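Local coordinates for putative oxidoreductase YfjR (Streptomyces aurantiacus, PDB 4OQZ), which is an imine reductase that probably uses NADPH to reduce carbon-nitrogen double bonds, at residues S4-G9 with S57-V62; R24-T29 with R145-V150; L66-A71 with S92-E97; S131-G136 with K154-G159; S240-V245 with A260-F265. One frame throughout, in Å; residues are numbered along the deposited sequence.

Contact 1 (S4-G9 with S57-V62)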
# COMPACT_ATOMS: atom_id res chain seq x y z
N SER A 4 -31.03 17.99 18.81
CA SER A 4 -30.45 19.28 18.44
C SER A 4 -28.93 19.17 18.58
O SER A 4 -28.46 18.41 19.42
CB SER A 4 -31.00 20.40 19.32
OG SER A 4 -30.91 20.05 20.68
N VAL A 5 -28.15 19.89 17.72
CA VAL A 5 -26.67 19.81 17.71
C VAL A 5 -25.97 21.11 17.18
O VAL A 5 -26.56 21.85 16.39
CB VAL A 5 -26.24 18.55 16.89
CG1 VAL A 5 -26.58 18.72 15.40
CG2 VAL A 5 -24.77 18.16 17.11
N THR A 6 -24.69 21.33 17.55
CA THR A 6 -23.91 22.44 17.01
C THR A 6 -22.74 21.91 16.15
O THR A 6 -22.06 20.97 16.56
CB THR A 6 -23.39 23.33 18.13
OG1 THR A 6 -24.50 23.99 18.72
CG2 THR A 6 -22.41 24.37 17.62
N VAL A 7 -22.48 22.57 14.99
CA VAL A 7 -21.34 22.30 14.11
C VAL A 7 -20.52 23.60 13.96
O VAL A 7 -21.05 24.61 13.50
CB VAL A 7 -21.71 21.68 12.72
CG1 VAL A 7 -20.45 21.35 11.92
CG2 VAL A 7 -22.55 20.41 12.89
N ILE A 8 -19.24 23.58 14.39
CA ILE A 8 -18.30 24.71 14.26
C ILE A 8 -17.21 24.28 13.25
O ILE A 8 -16.63 23.21 13.40
CB ILE A 8 -17.73 25.18 15.63
CG1 ILE A 8 -18.88 25.66 16.55
CG2 ILE A 8 -16.66 26.28 15.44
CD1 ILE A 8 -18.57 25.92 18.00
N GLY A 9 -17.00 25.09 12.21
CA GLY A 9 -16.03 24.84 11.16
C GLY A 9 -16.74 24.32 9.94
O GLY A 9 -17.13 23.15 9.92
N SER A 57 -23.27 27.58 23.60
CA SER A 57 -24.35 27.53 24.59
C SER A 57 -25.72 27.07 24.07
O SER A 57 -26.62 26.82 24.88
CB SER A 57 -24.43 28.84 25.38
OG SER A 57 -24.32 29.99 24.55
N ALA A 58 -25.86 26.89 22.75
CA ALA A 58 -27.11 26.44 22.13
C ALA A 58 -27.37 24.94 22.34
O ALA A 58 -28.53 24.52 22.23
CB ALA A 58 -27.10 26.76 20.63
N ASN A 59 -26.30 24.14 22.60
CA ASN A 59 -26.42 22.68 22.75
C ASN A 59 -25.36 22.06 23.63
O ASN A 59 -24.23 22.55 23.68
CB ASN A 59 -26.33 21.99 21.36
CG ASN A 59 -27.33 22.45 20.33
OD1 ASN A 59 -27.00 23.16 19.38
ND2 ASN A 59 -28.59 22.12 20.53
N GLU A 60 -25.70 20.91 24.23
CA GLU A 60 -24.78 20.10 25.04
C GLU A 60 -23.73 19.41 24.12
O GLU A 60 -22.57 19.27 24.53
CB GLU A 60 -25.56 19.06 25.86
CG GLU A 60 -24.77 18.47 27.02
CD GLU A 60 -24.89 16.97 27.24
OE1 GLU A 60 -26.00 16.42 27.04
OE2 GLU A 60 -23.88 16.35 27.64
N LEU A 61 -24.13 18.96 22.90
CA LEU A 61 -23.21 18.33 21.94
C LEU A 61 -22.70 19.35 20.92
O LEU A 61 -23.49 19.94 20.21
CB LEU A 61 -23.83 17.11 21.21
CG LEU A 61 -22.83 16.26 20.36
CD1 LEU A 61 -21.85 15.50 21.22
CD2 LEU A 61 -23.56 15.26 19.52
N VAL A 62 -21.38 19.57 20.88
CA VAL A 62 -20.73 20.52 19.97
C VAL A 62 -19.72 19.75 19.08
O VAL A 62 -18.75 19.16 19.59
CB VAL A 62 -20.07 21.70 20.73
CG1 VAL A 62 -19.32 22.62 19.78
CG2 VAL A 62 -21.11 22.48 21.52

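Contact 2 (R24-T29 with R145-V150)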
# COMPACT_ATOMS: atom_id res chain seq x y z
N ARG A 24 -31.40 14.24 9.06
CA ARG A 24 -31.92 13.39 10.12
C ARG A 24 -32.89 14.09 11.09
O ARG A 24 -33.33 13.48 12.07
CB ARG A 24 -30.78 12.68 10.85
CG ARG A 24 -30.56 11.29 10.28
CD ARG A 24 -29.10 10.99 10.03
NE ARG A 24 -28.94 9.92 9.05
CZ ARG A 24 -27.79 9.63 8.44
NH1 ARG A 24 -26.69 10.33 8.69
NH2 ARG A 24 -27.74 8.64 7.55
N GLY A 25 -33.26 15.33 10.77
CA GLY A 25 -34.21 16.11 11.55
C GLY A 25 -33.63 16.87 12.72
O GLY A 25 -34.38 17.34 13.58
N TYR A 26 -32.30 17.00 12.76
CA TYR A 26 -31.67 17.73 13.87
C TYR A 26 -31.82 19.22 13.73
O TYR A 26 -31.63 19.78 12.65
CB TYR A 26 -30.17 17.40 13.99
CG TYR A 26 -29.83 16.06 14.61
CD1 TYR A 26 -29.95 14.88 13.88
CD2 TYR A 26 -29.28 15.99 15.88
CE1 TYR A 26 -29.59 13.65 14.43
CE2 TYR A 26 -28.90 14.77 16.44
CZ TYR A 26 -29.07 13.60 15.71
OH TYR A 26 -28.73 12.39 16.27
N GLU A 27 -32.13 19.89 14.84
CA GLU A 27 -32.16 21.33 14.96
C GLU A 27 -30.67 21.71 14.91
O GLU A 27 -29.92 21.30 15.79
CB GLU A 27 -32.79 21.72 16.31
CG GLU A 27 -34.23 21.26 16.49
CD GLU A 27 -34.74 21.36 17.91
OE1 GLU A 27 -35.24 22.44 18.28
OE2 GLU A 27 -34.63 20.37 18.67
N VAL A 28 -30.22 22.36 13.83
CA VAL A 28 -28.78 22.66 13.68
C VAL A 28 -28.37 24.14 13.88
O VAL A 28 -28.90 25.01 13.19
CB VAL A 28 -28.16 22.02 12.40
CG1 VAL A 28 -26.67 22.30 12.30
CG2 VAL A 28 -28.40 20.51 12.38
N THR A 29 -27.39 24.38 14.78
CA THR A 29 -26.78 25.69 15.06
C THR A 29 -25.35 25.64 14.52
O THR A 29 -24.67 24.64 14.72
CB THR A 29 -26.86 26.06 16.56
OG1 THR A 29 -28.21 25.94 16.98
CG2 THR A 29 -26.38 27.48 16.84
N ARG A 145 -23.30 8.56 21.31
CA ARG A 145 -23.01 7.60 20.23
C ARG A 145 -23.98 7.68 19.01
O ARG A 145 -23.51 7.72 17.87
CB ARG A 145 -22.91 6.18 20.79
CG ARG A 145 -22.52 5.16 19.76
CD ARG A 145 -22.09 3.91 20.46
NE ARG A 145 -21.47 3.00 19.51
CZ ARG A 145 -20.89 1.86 19.84
NH1 ARG A 145 -20.82 1.49 21.11
NH2 ARG A 145 -20.36 1.09 18.90
N ALA A 146 -25.31 7.68 19.27
CA ALA A 146 -26.35 7.81 18.24
C ALA A 146 -26.15 9.07 17.38
O ALA A 146 -26.34 9.00 16.17
CB ALA A 146 -27.75 7.81 18.86
N ALA A 147 -25.73 10.20 18.00
CA ALA A 147 -25.45 11.45 17.30
C ALA A 147 -24.16 11.37 16.48
O ALA A 147 -24.12 11.90 15.38
CB ALA A 147 -25.38 12.60 18.29
N LEU A 148 -23.12 10.69 16.98
CA LEU A 148 -21.87 10.53 16.24
C LEU A 148 -22.07 9.57 15.06
O LEU A 148 -21.36 9.69 14.07
CB LEU A 148 -20.74 10.03 17.16
CG LEU A 148 -20.51 10.85 18.42
CD1 LEU A 148 -19.66 10.09 19.41
CD2 LEU A 148 -19.96 12.24 18.09
N GLU A 149 -23.10 8.69 15.14
CA GLU A 149 -23.44 7.76 14.06
C GLU A 149 -24.03 8.51 12.83
O GLU A 149 -24.12 7.93 11.73
CB GLU A 149 -24.42 6.67 14.53
CG GLU A 149 -23.75 5.62 15.41
CD GLU A 149 -24.67 4.55 15.95
OE1 GLU A 149 -25.91 4.73 15.92
OE2 GLU A 149 -24.15 3.52 16.41
N VAL A 150 -24.39 9.79 13.03
CA VAL A 150 -24.90 10.64 11.96
C VAL A 150 -23.71 11.01 11.08
O VAL A 150 -23.86 10.96 9.85
CB VAL A 150 -25.70 11.86 12.48
CG1 VAL A 150 -26.12 12.79 11.33
CG2 VAL A 150 -26.92 11.42 13.27

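Contact 3 (L66-A71 with S92-E97)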
# COMPACT_ATOMS: atom_id res chain seq x y z
N LEU A 66 -12.43 21.90 12.48
CA LEU A 66 -11.51 22.99 12.17
C LEU A 66 -10.25 22.46 11.48
O LEU A 66 -10.13 21.25 11.27
CB LEU A 66 -11.18 23.76 13.46
CG LEU A 66 -11.97 25.06 13.71
CD1 LEU A 66 -13.43 24.78 14.11
CD2 LEU A 66 -11.31 25.87 14.79
N ILE A 67 -9.32 23.36 11.10
CA ILE A 67 -8.08 23.01 10.39
C ILE A 67 -7.24 22.01 11.20
O ILE A 67 -6.85 20.96 10.69
CB ILE A 67 -7.27 24.28 9.99
CG1 ILE A 67 -8.18 25.38 9.39
CG2 ILE A 67 -6.12 23.93 9.03
CD1 ILE A 67 -7.96 26.85 9.99
N ASP A 68 -7.00 22.35 12.48
CA ASP A 68 -6.17 21.59 13.41
C ASP A 68 -6.54 22.00 14.87
O ASP A 68 -7.49 22.77 15.05
CB ASP A 68 -4.69 21.93 13.12
CG ASP A 68 -4.44 23.42 12.88
OD1 ASP A 68 -4.05 23.78 11.75
OD2 ASP A 68 -4.71 24.22 13.79
N TYR A 69 -5.77 21.50 15.89
CA TYR A 69 -6.01 21.87 17.28
C TYR A 69 -5.56 23.29 17.56
O TYR A 69 -6.19 23.96 18.37
CB TYR A 69 -5.42 20.85 18.29
CG TYR A 69 -6.09 19.50 18.22
CD1 TYR A 69 -7.42 19.34 18.60
CD2 TYR A 69 -5.41 18.38 17.75
CE1 TYR A 69 -8.05 18.10 18.52
CE2 TYR A 69 -6.04 17.14 17.63
CZ TYR A 69 -7.36 17.00 18.03
OH TYR A 69 -7.99 15.79 17.91
N ASP A 70 -4.52 23.78 16.85
CA ASP A 70 -4.01 25.15 17.00
C ASP A 70 -5.09 26.20 16.66
O ASP A 70 -5.11 27.27 17.27
CB ASP A 70 -2.78 25.37 16.10
CG ASP A 70 -1.55 25.83 16.83
OD1 ASP A 70 -0.84 24.97 17.40
OD2 ASP A 70 -1.26 27.05 16.80
N ALA A 71 -5.98 25.89 15.69
CA ALA A 71 -7.08 26.76 15.27
C ALA A 71 -8.23 26.74 16.27
O ALA A 71 -8.98 27.71 16.34
CB ALA A 71 -7.57 26.34 13.89
N SER A 92 -10.89 17.54 14.06
CA SER A 92 -9.72 18.10 13.36
C SER A 92 -8.52 17.15 13.50
O SER A 92 -7.97 16.97 14.59
CB SER A 92 -9.36 19.48 13.92
OG SER A 92 -10.52 20.23 14.25
N SER A 93 -8.13 16.52 12.37
CA SER A 93 -7.04 15.57 12.26
C SER A 93 -5.65 16.19 12.52
O SER A 93 -5.08 16.87 11.65
CB SER A 93 -7.07 14.86 10.91
OG SER A 93 -6.56 15.68 9.87
N ASP A 94 -5.11 15.98 13.71
CA ASP A 94 -3.79 16.47 14.10
C ASP A 94 -3.11 15.36 14.93
O ASP A 94 -3.65 14.26 15.02
CB ASP A 94 -3.92 17.81 14.83
CG ASP A 94 -2.71 18.73 14.84
OD1 ASP A 94 -1.58 18.22 14.64
OD2 ASP A 94 -2.88 19.94 15.11
N THR A 95 -1.93 15.63 15.50
CA THR A 95 -1.14 14.66 16.26
C THR A 95 -1.76 14.22 17.60
O THR A 95 -2.46 15.03 18.23
CB THR A 95 0.27 15.20 16.51
OG1 THR A 95 0.23 16.29 17.44
CG2 THR A 95 1.00 15.57 15.24
N PRO A 96 -1.39 13.01 18.12
CA PRO A 96 -1.87 12.59 19.45
C PRO A 96 -1.50 13.54 20.59
O PRO A 96 -2.28 13.68 21.52
CB PRO A 96 -1.20 11.22 19.66
CG PRO A 96 -0.89 10.74 18.30
CD PRO A 96 -0.57 11.95 17.49
N GLU A 97 -0.32 14.19 20.51
CA GLU A 97 0.14 15.15 21.52
C GLU A 97 -0.74 16.40 21.57
O GLU A 97 -1.19 16.78 22.65
CB GLU A 97 1.63 15.49 21.32
CG GLU A 97 2.46 15.40 22.59
CD GLU A 97 2.42 14.09 23.36
OE1 GLU A 97 2.76 13.04 22.78
OE2 GLU A 97 2.03 14.12 24.55

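Contact 4 (S131-G136 with K154-G159)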
# COMPACT_ATOMS: atom_id res chain seq x y z
N SER A 131 -16.50 4.84 8.93
CA SER A 131 -16.06 4.73 10.32
C SER A 131 -15.24 5.93 10.85
O SER A 131 -14.65 6.70 10.08
CB SER A 131 -15.32 3.42 10.54
OG SER A 131 -15.12 3.17 11.93
N THR A 132 -15.33 6.13 12.16
CA THR A 132 -14.62 7.19 12.88
C THR A 132 -14.11 6.60 14.18
O THR A 132 -14.87 5.93 14.91
CB THR A 132 -15.50 8.40 13.16
OG1 THR A 132 -16.08 8.88 11.95
CG2 THR A 132 -14.72 9.58 13.85
N PHE A 133 -12.84 6.86 14.48
CA PHE A 133 -12.21 6.42 15.72
C PHE A 133 -12.52 7.50 16.76
O PHE A 133 -12.40 8.67 16.45
CB PHE A 133 -10.68 6.33 15.56
CG PHE A 133 -10.16 5.24 14.65
CD1 PHE A 133 -10.21 3.90 15.03
CD2 PHE A 133 -9.57 5.56 13.43
CE1 PHE A 133 -9.74 2.91 14.18
CE2 PHE A 133 -9.09 4.55 12.58
CZ PHE A 133 -9.20 3.24 12.95
N TYR A 134 -12.90 7.10 17.96
CA TYR A 134 -13.15 7.99 19.09
C TYR A 134 -12.34 7.60 20.32
O TYR A 134 -12.22 6.41 20.64
CB TYR A 134 -14.64 8.06 19.44
CG TYR A 134 -15.45 8.84 18.43
CD1 TYR A 134 -15.41 10.23 18.39
CD2 TYR A 134 -16.23 8.19 17.48
CE1 TYR A 134 -16.13 10.95 17.44
CE2 TYR A 134 -16.97 8.89 16.54
CZ TYR A 134 -16.92 10.28 16.52
OH TYR A 134 -17.62 11.00 15.58
N SER A 135 -11.78 8.60 20.99
CA SER A 135 -11.05 8.41 22.23
C SER A 135 -11.35 9.55 23.22
O SER A 135 -11.74 10.65 22.81
CB SER A 135 -9.57 8.15 21.98
OG SER A 135 -8.83 9.30 21.60
N GLY A 136 -11.26 9.24 24.51
CA GLY A 136 -11.58 10.18 25.58
C GLY A 136 -12.53 9.57 26.58
O GLY A 136 -12.63 8.34 26.64
N LYS A 154 -20.49 3.78 11.39
CA LYS A 154 -19.67 3.04 12.34
C LYS A 154 -18.81 4.03 13.14
O LYS A 154 -18.32 5.04 12.60
CB LYS A 154 -18.78 2.00 11.63
CG LYS A 154 -19.53 0.99 10.76
CD LYS A 154 -18.54 0.32 9.78
CE LYS A 154 -19.19 -0.70 8.87
NZ LYS A 154 -18.26 -1.13 7.79
N THR A 155 -18.69 3.75 14.45
CA THR A 155 -17.88 4.53 15.40
C THR A 155 -17.07 3.53 16.21
O THR A 155 -17.60 2.50 16.65
CB THR A 155 -18.69 5.54 16.25
OG1 THR A 155 -19.49 4.85 17.23
CG2 THR A 155 -19.56 6.53 15.39
N ASP A 156 -15.78 3.81 16.38
CA ASP A 156 -14.87 2.87 17.06
C ASP A 156 -14.13 3.49 18.24
O ASP A 156 -13.09 4.11 18.05
CB ASP A 156 -13.90 2.30 16.02
CG ASP A 156 -13.03 1.13 16.45
OD1 ASP A 156 -13.16 0.69 17.62
OD2 ASP A 156 -12.28 0.61 15.60
N TYR A 157 -14.66 3.28 19.45
CA TYR A 157 -14.08 3.79 20.69
C TYR A 157 -12.81 3.01 21.06
O TYR A 157 -12.87 1.82 21.38
CB TYR A 157 -15.11 3.77 21.83
CG TYR A 157 -14.57 4.32 23.12
CD1 TYR A 157 -14.53 5.70 23.36
CD2 TYR A 157 -14.05 3.48 24.10
CE1 TYR A 157 -14.01 6.21 24.54
CE2 TYR A 157 -13.52 3.98 25.28
CZ TYR A 157 -13.52 5.35 25.51
OH TYR A 157 -13.02 5.84 26.69
N ARG A 158 -11.66 3.71 21.02
CA ARG A 158 -10.32 3.14 21.26
C ARG A 158 -9.82 3.18 22.67
O ARG A 158 -8.99 2.35 23.07
CB ARG A 158 -9.28 3.75 20.29
CG ARG A 158 -9.57 3.61 18.78
CD ARG A 158 -10.02 2.22 18.32
NE ARG A 158 -9.15 1.13 18.79
CZ ARG A 158 -9.57 -0.10 19.08
NH1 ARG A 158 -10.86 -0.42 18.97
NH2 ARG A 158 -8.71 -1.03 19.51
N GLY A 159 -10.30 4.14 23.45
CA GLY A 159 -9.86 4.25 24.83
C GLY A 159 -10.03 5.61 25.45
O GLY A 159 -10.47 6.57 24.80

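Contact 5 (S240-V245 with A260-F265)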
# COMPACT_ATOMS: atom_id res chain seq x y z
N SER A 240 15.37 -7.02 -5.25
CA SER A 240 14.12 -6.81 -5.95
C SER A 240 13.88 -5.30 -6.08
O SER A 240 13.54 -4.83 -7.16
CB SER A 240 12.98 -7.51 -5.22
OG SER A 240 11.76 -7.33 -5.92
N MET A 241 14.16 -4.55 -5.00
CA MET A 241 14.04 -3.11 -5.02
C MET A 241 15.06 -2.43 -5.95
O MET A 241 14.74 -1.40 -6.55
CB MET A 241 14.05 -2.52 -3.61
CG MET A 241 12.68 -2.44 -2.98
SD MET A 241 11.35 -1.85 -4.07
CE MET A 241 11.90 -0.12 -4.44
N GLU A 242 16.26 -3.05 -6.12
CA GLU A 242 17.30 -2.55 -7.04
C GLU A 242 16.75 -2.62 -8.48
O GLU A 242 16.91 -1.67 -9.23
CB GLU A 242 18.60 -3.38 -6.94
CG GLU A 242 19.37 -3.22 -5.64
CD GLU A 242 20.75 -2.59 -5.68
OE1 GLU A 242 21.50 -2.77 -4.70
OE2 GLU A 242 21.08 -1.88 -6.66
N HIS A 243 16.04 -3.72 -8.81
CA HIS A 243 15.39 -3.95 -10.10
C HIS A 243 14.29 -2.94 -10.37
O HIS A 243 14.21 -2.43 -11.50
CB HIS A 243 14.86 -5.40 -10.19
CG HIS A 243 15.94 -6.45 -10.15
ND1 HIS A 243 17.25 -6.17 -10.53
CD2 HIS A 243 15.86 -7.75 -9.78
CE1 HIS A 243 17.92 -7.30 -10.37
NE2 HIS A 243 17.13 -8.28 -9.92
N VAL A 244 13.44 -2.63 -9.34
CA VAL A 244 12.37 -1.62 -9.40
C VAL A 244 13.04 -0.27 -9.71
O VAL A 244 12.64 0.40 -10.66
CB VAL A 244 11.49 -1.59 -8.11
CG1 VAL A 244 10.61 -0.33 -8.05
CG2 VAL A 244 10.62 -2.85 -8.01
N VAL A 245 14.11 0.09 -8.96
CA VAL A 245 14.91 1.31 -9.19
C VAL A 245 15.49 1.34 -10.61
O VAL A 245 15.46 2.39 -11.26
CB VAL A 245 16.00 1.52 -8.10
CG1 VAL A 245 17.14 2.43 -8.58
CG2 VAL A 245 15.39 2.08 -6.82
N ALA A 260 13.98 5.49 -1.96
CA ALA A 260 13.65 5.67 -0.53
C ALA A 260 13.30 4.33 0.13
O ALA A 260 13.75 4.07 1.25
CB ALA A 260 12.47 6.62 -0.41
N VAL A 261 12.55 3.46 -0.60
CA VAL A 261 12.18 2.10 -0.16
C VAL A 261 13.43 1.23 -0.17
O VAL A 261 13.70 0.55 0.82
CB VAL A 261 11.02 1.52 -1.03
CG1 VAL A 261 10.76 0.05 -0.72
CG2 VAL A 261 9.76 2.36 -0.89
N LEU A 262 14.21 1.25 -1.28
CA LEU A 262 15.48 0.52 -1.41
C LEU A 262 16.43 0.91 -0.28
O LEU A 262 17.05 0.03 0.30
CB LEU A 262 16.15 0.82 -2.78
CG LEU A 262 17.62 0.41 -3.02
CD1 LEU A 262 17.80 -1.12 -3.04
CD2 LEU A 262 18.12 0.97 -4.31
N ASP A 263 16.53 2.23 0.03
CA ASP A 263 17.40 2.77 1.09
C ASP A 263 17.12 2.11 2.44
O ASP A 263 18.07 1.76 3.13
CB ASP A 263 17.29 4.30 1.21
CG ASP A 263 17.91 5.11 0.08
OD1 ASP A 263 18.96 4.68 -0.46
OD2 ASP A 263 17.39 6.21 -0.22
N ALA A 264 15.82 1.91 2.78
CA ALA A 264 15.40 1.26 4.02
C ALA A 264 15.78 -0.23 4.06
O ALA A 264 16.12 -0.72 5.14
CB ALA A 264 13.92 1.43 4.25
N PHE A 265 15.77 -0.92 2.91
CA PHE A 265 16.15 -2.33 2.79
C PHE A 265 17.66 -2.50 2.83
O PHE A 265 18.13 -3.39 3.54
CB PHE A 265 15.56 -2.97 1.53
CG PHE A 265 14.06 -3.16 1.54
CD1 PHE A 265 13.32 -3.01 2.72
CD2 PHE A 265 13.38 -3.53 0.39
CE1 PHE A 265 11.93 -3.20 2.72
CE2 PHE A 265 12.00 -3.73 0.40
CZ PHE A 265 11.29 -3.56 1.56

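Contact 1 (S4-G9 with S57-V62)
Thr6 and Val62 form a parallel beta bridge with their CA atoms 4.8 Å apart, secured by Thr6 N donating to Leu61 O over 3.2 Å at an N-H...O angle of 160°. The donor lies in the plane of the carbonyl. Val62 and Thr6 turn to one face of the sheet with the same heading, Val62 CG1 and Thr6 CG2 being 4.2 Å apart. A chi1 of 176° swings CG1 of Val62 away from its own backbone N, and this methyl also meets the end of Ile8, CG1 to CD1 being 3.8 Å. Val5 and Leu61 run alongside each other in turn, Val5 CG2 lying 4.0 Å from Leu61 CD2. The Asn59 side chain lies across that of Thr6, next to Ser4 and Val5. The hydroxyl of Thr6 bonds to the carbonyl of Ala55, tying strand 4-8 to helix 52-57. On its other edge the strand exchanges backbone bonds with strand 27-31, through Val5 and Val7. A first strand flanked by parallel neighbours and running into Gly9 of a GxGxxG-type sequence is the core of a Rossmann fold, consistent with NADP binding.

Contact 2 (R24-T29 with R145-V150)
The carbonyl oxygen of Ala147, a residue whose CA and CB pack on the Tyr26 hydroxyl, takes two hydrogen bonds: one from Val150 N at 3.2 Å, inside the helix, and one from the hydroxyl of Tyr21. Tyr21 also meets Tyr26 edge-to-face, so it bonds to the helix through its hydroxyl and meets Tyr26 through its ring. Tyr26 comes in with its outer end. Its OH lies 3.6 Å from Ala147 CA, and Val150 CG2 sits 3.7 Å from Tyr26 CE1, approaching the ring obliquely. The two methyls of Val150 part company: CG2 serves Tyr26, while CG1 lies 3.7 Å from Arg24 CD. Arg24 passes Val150 with the reverse heading, its chain bent at chi2, and brings the edge of the guanidinium to this valine. CG1 lies in the guanidinium plane; Val150 O, 3.1 Å from Arg24 NH1, is near that plane too. The firmer polar hold on this group lies elsewhere, NH2 donating to the carbonyl of Gly126. Gly25, which follows Arg24, is the C-prime residue of the Schellman motif that ends helix 12-23. A buried valine thus gives the apolar contact between this helix end and helix 138-151, while the polar ends of Arg24 and Tyr21 bond to main-chain carbonyls around it.

Contact 3 (L66-A71 with S92-E97)
Ser92 OG accepts a hydrogen bond from Leu66 N at 3.1 Å, somewhat bent with an angle of 141° at the hydrogen. Two residues further on, Asp94 OD2 receives a straighter but weak bond from Tyr69 N, 3.4 Å long. The Tyr69 ring and the Asp94 carboxylate pass with antiparallel headings, their planes only 11° apart, and Asp94 CB comes to 3.3 Å from Tyr69 CD2. Ser92 O lies 3.5 Å from Tyr69 CZ, so the ring lies against the chain of 92-94, just ahead of helix 96-108. Behind this first shell, Asp94 is steadied by its other oxygen: OD1 accepts from Thr95 N at 2.8 Å. The hydroxyl of Ser92 has a further partner in Asn90 OD1. Both helix starts carry an N-cap side chain, the first of them on a weakly bonded turn: Asp68 OD2 accepts from Ala71 N at 2.8 Å, and Thr95 OG1 from Lys98 N. Further out, His243 of the second subunit packs on Asp94. Two turns leaving neighbouring parallel strands, 61-64 and 87-90, here meet just before their helices, with Leu66 touching a GxGxxG-like sequence. Such strand ends form the cofactor-binding edge of Rossmann folds, which is probably the case here as well.

Contact 4 (S131-G136 with K154-G159)
A chi1 of -179° lays the ring of Tyr157 alongside the chain and brings its OH to Gly136 O, to which it donates a hydrogen bond. The donor arrives nearly in line with the C=O, and the oxygen lies in the ring plane at the edge. Gly159 N lies 3.7 Å above the plane of the Tyr157 ring, offset toward the rim. Arg158 bends at chi2 and chi3, so that its guanidinium folds back to Asp156, NH1 to OD1 being 2.9 Å in a salt bridge, while its CD rests 3.7 Å from Phe133 CD1. The ring of Phe133 and the guanidinium stand 74° apart. On the face that Tyr157 shares, opposite to Phe133 and Asp156, Thr155 CG2 meets the edge of the Tyr134 ring, 3.7 Å from CE2. Backbone bonds join the parallel strands: Asp156 N to Thr132 O at 2.7 Å, then Tyr134 with Asp156 and Arg158. Gly136 N next pairs with Gly159 O at 2.8 Å, one residue further than regular pairing would give. Asp156 OD2 and the Phe133 ring both meet Tyr203 of the second subunit. Helix 138-151 links the strands as a beta-alpha-beta unit and covers the Tyr134 face, helix 163-191 packs on the Phe133 side, and strand 112-119 runs antiparallel along the far edge of strand 131-135.

Contact 5 (S240-V245 with A260-F265)
Met241 points at helix 260-265 and meets three of its side chains. Against Val261 it crosses at about a right angle: bends at chi2 and chi3 curl the chain so that SD and CE of Met241 both come to 3.9 Å from Val261 CG1. Phe265 is approached obliquely, Met241 CG standing 3.6 Å from Phe265 CD2. Closest to the backbone, Met241 CB and Leu262 CB lie 4.0 Å apart, where the two helices come nearest, the CA atoms of this pair being 5.3 Å from each other. Leu262 in turn projects between two residues of the first helix. Its chi1 of 167° carries the branch over that helix, where the methyls reach different residues: CD1 lies 3.7 Å from Glu242 CG, the chains oblique to one another, and CD2 lies 3.9 Å from Val245 CG2, the chains roughly perpendicular. No hydrogen bond crosses between the segments. Glu242 contributes its aliphatic part here, while its OE1 accepts from His266 a little further along the partner helix. The second subunit closes over the same layer: Trp177 of that subunit meets the Phe265 ring with planes at about 80°, packs on Met241 and donates to Ser240 OG. The local axes run 9.2 Å apart at 158°, an antiparallel pair of helices with side chains interleaved. With the second subunit's contacts, this is characteristic of the all-helical C-terminal domain of imine reductases and their 6-phosphogluconate dehydrogenase relatives, where dimerisation builds a shared helical core.

How the contacts relate
Contacts 1 and 5 are buried, contact 2 lies at the surface, and contacts 3 and 4 are intermediate. Contacts 1, 2 and 4 reach one sheet: contact 1 holds strand 4-8 and contact 2 its neighbour 27-31, and contact 2 touches contact 4 where helix 138-151 meets Thr155 and Tyr134. Contact 3 meets contact 1 through Leu66. Backbone bonds dominate contact 4 and side-chain to backbone bonds contact 3; contact 1 adds apolar contacts to one backbone bond, contact 2 sets tyrosine and arginine on a valine, and contact 5 has carbon-to-carbon contacts with no hydrogen bond across. Contact 5 stands about 50 Å from contact 1, centre to centre. Contacts 3, 4 and 5 touch the second subunit.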